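Resiniferatoxin-binding, phosphotriesterase-related protein (Rhodobacter sphaeroides 2.4.1, PDB 3K2G) binds two zinc ions in a TIM-barrel active site and is probably a metal-dependent hydrolase acting on phosphoric esters. Local coordinates at residues G100-P106 with V127-G132. Numbering follows the deposited sequence.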
loop_
_atom_site.group_PDB
_atom_site.type_symbol
_atom_site.label_atom_id
_atom_site.label_comp_id
_atom_site.label_asym_id
_atom_site.label_seq_id
_atom_site.Cartn_x
_atom_site.Cartn_y
_atom_site.Cartn_z
ATOM N N GLY B 100 10.050 28.494 -23.449
ATOM C CA GLY B 100 11.259 28.343 -22.657
ATOM C C GLY B 100 12.114 29.596 -22.699
ATOM O O GLY B 100 12.281 30.203 -23.754
ATOM N N ARG B 101 12.665 29.989 -21.558
ATOM C CA ARG B 101 13.492 31.186 -21.503
ATOM C C ARG B 101 14.906 30.870 -21.041
ATOM O O ARG B 101 15.866 31.465 -21.520
ATOM C CB ARG B 101 12.864 32.202 -20.549
ATOM C CG ARG B 101 11.361 32.325 -20.732
ATOM C CD ARG B 101 10.694 33.087 -19.594
ATOM N NE ARG B 101 9.323 32.626 -19.370
ATOM C CZ ARG B 101 8.508 33.116 -18.440
ATOM N NH1 ARG B 101 8.918 34.092 -17.639
ATOM N NH2 ARG B 101 7.284 32.621 -18.301
ATOM N N SER B 102 15.036 29.917 -20.125
ATOM C CA SER B 102 16.348 29.583 -19.591
ATOM C C SER B 102 16.640 28.094 -19.420
ATOM O O SER B 102 15.741 27.293 -19.177
ATOM C CB SER B 102 16.523 30.264 -18.225
ATOM O OG SER B 102 16.163 31.637 -18.279
ATOM N N ILE B 103 17.917 27.745 -19.533
ATOM C CA ILE B 103 18.364 26.371 -19.327
ATOM C C ILE B 103 19.601 26.347 -18.431
ATOM O O ILE B 103 20.525 27.145 -18.606
ATOM C CB ILE B 103 18.720 25.662 -20.647
ATOM C CG1 ILE B 103 17.467 25.495 -21.507
ATOM C CG2 ILE B 103 19.326 24.287 -20.340
ATOM C CD1 ILE B 103 17.727 24.835 -22.846
ATOM N N VAL B 104 19.606 25.441 -17.460
ATOM C CA VAL B 104 20.735 25.284 -16.556
ATOM C C VAL B 104 21.499 24.042 -17.007
ATOM O O VAL B 104 20.965 22.930 -16.987
ATOM C CB VAL B 104 20.281 25.092 -15.082
ATOM C CG1 VAL B 104 21.500 24.926 -14.175
ATOM C CG2 VAL B 104 19.449 26.294 -14.629
ATOM N N ASP B 105 22.743 24.238 -17.431
ATOM C CA ASP B 105 23.566 23.131 -17.891
ATOM C C ASP B 105 24.616 22.808 -16.834
ATOM O O ASP B 105 25.598 23.535 -16.672
ATOM C CB ASP B 105 24.254 23.487 -19.208
ATOM C CG ASP B 105 24.966 22.298 -19.825
ATOM O OD1 ASP B 105 25.573 21.515 -19.067
ATOM O OD2 ASP B 105 24.918 22.155 -21.063
ATOM N N PRO B 106 24.421 21.703 -16.110
ATOM C CA PRO B 106 25.343 21.275 -15.056
ATOM C C PRO B 106 26.534 20.443 -15.525
ATOM O O PRO B 106 27.174 19.770 -14.712
ATOM C CB PRO B 106 24.431 20.500 -14.118
ATOM C CG PRO B 106 23.523 19.799 -15.091
ATOM C CD PRO B 106 23.194 20.885 -16.097
ATOM N N VAL B 127 17.965 31.741 -25.811
ATOM C CA VAL B 127 17.681 31.128 -24.523
ATOM C C VAL B 127 18.858 31.374 -23.581
ATOM O O VAL B 127 20.010 31.168 -23.949
ATOM C CB VAL B 127 17.446 29.601 -24.682
ATOM C CG1 VAL B 127 17.370 28.932 -23.313
ATOM C CG2 VAL B 127 16.160 29.357 -25.468
ATOM N N GLN B 128 18.559 31.825 -22.368
ATOM C CA GLN B 128 19.592 32.107 -21.376
ATOM C C GLN B 128 20.154 30.807 -20.813
ATOM O O GLN B 128 19.401 29.900 -20.461
ATOM C CB GLN B 128 19.003 32.962 -20.249
ATOM C CG GLN B 128 18.282 34.194 -20.767
ATOM C CD GLN B 128 17.472 34.909 -19.701
ATOM O OE1 GLN B 128 16.722 34.284 -18.948
ATOM N NE2 GLN B 128 17.607 36.227 -19.645
ATOM N N VAL B 129 21.480 30.727 -20.735
ATOM C CA VAL B 129 22.151 29.536 -20.228
ATOM C C VAL B 129 23.012 29.779 -18.991
ATOM O O VAL B 129 23.870 30.671 -18.978
ATOM C CB VAL B 129 23.044 28.903 -21.324
ATOM C CG1 VAL B 129 23.831 27.729 -20.760
ATOM C CG2 VAL B 129 22.179 28.446 -22.488
ATOM N N VAL B 130 22.778 28.972 -17.957
ATOM C CA VAL B 130 23.537 29.047 -16.712
ATOM C C VAL B 130 24.521 27.878 -16.700
ATOM O O VAL B 130 24.132 26.742 -16.981
ATOM C CB VAL B 130 22.618 28.933 -15.477
ATOM C CG1 VAL B 130 23.459 28.913 -14.216
ATOM C CG2 VAL B 130 21.639 30.103 -15.443
HETATM N N MSE B 131 25.781 28.159 -16.364
HETATM C CA MSE B 131 26.836 27.141 -16.353
HETATM C C MSE B 131 27.247 26.633 -14.971
HETATM O O MSE B 131 27.396 27.411 -14.021
HETATM C CB MSE B 131 28.063 27.690 -17.085
HETATM C CG MSE B 131 29.300 26.790 -17.091
HETATM SE SE MSE B 131 30.664 27.527 -18.293
HETATM C CE MSE B 131 31.133 29.075 -17.189
ATOM N N GLY B 132 27.430 25.316 -14.880
ATOM C CA GLY B 132 27.825 24.687 -13.636
ATOM C C GLY B 132 29.326 24.547 -13.478
ATOM O O GLY B 132 30.101 25.092 -14.263
#
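Strands 102-105 and 128-131 are neighbouring staves of the TIM barrel, joined through helix 115-125 in a beta-alpha-beta crossover; S102 pairs with Q128, I103 with V129, V104 with V130 and D105 with M131. The strands run in the same direction, their axes 4.7 Å apart at closest approach and inclined by 20°. Five backbone hydrogen bonds tie the edges together. At the start Q128 N donates to R101 O (2.8 Å), and I103 N to Q128 O over an equal 2.8 Å. V130 N then reaches I103 O at 3.0 Å, and D105 N returns to V130 O at 2.9 Å. The last bond, G132 N to D105 O, is the most bent (3.1 Å, 138° at the hydrogen), as the chains leave the strands. The CA-H of V129 also makes a weaker CA-H...O contact with I103 O.

Beta-branched valine and isoleucine suit this core, for they take extended backbone shapes readily and present compact methyl groups. I103 swings CG1 beside its backbone N (chi1 -66°), which brings that branch 3.9 Å from CG1 of V127, the two side chains crossing obliquely. On the other face CG2 of V104 lies 4.2 Å from CB of V130. S102, small and polar, hydrogen-bonds through OG to L28 O, which satisfies its buried hydroxyl. The carboxylate of D105, also buried, is held by T107 OG1 at OD1 and the backbone N of L37 at OD2, two grips that should fix its rotation.

I103 and V127 pack against helix 85-97, while D105, V129 and M131 meet L118 of helix 115-125. Strand 31-32 flanks 102-105 on the edge opposite 128-131, and beyond the strand end P106 sits against the zinc ligands H34 and E177.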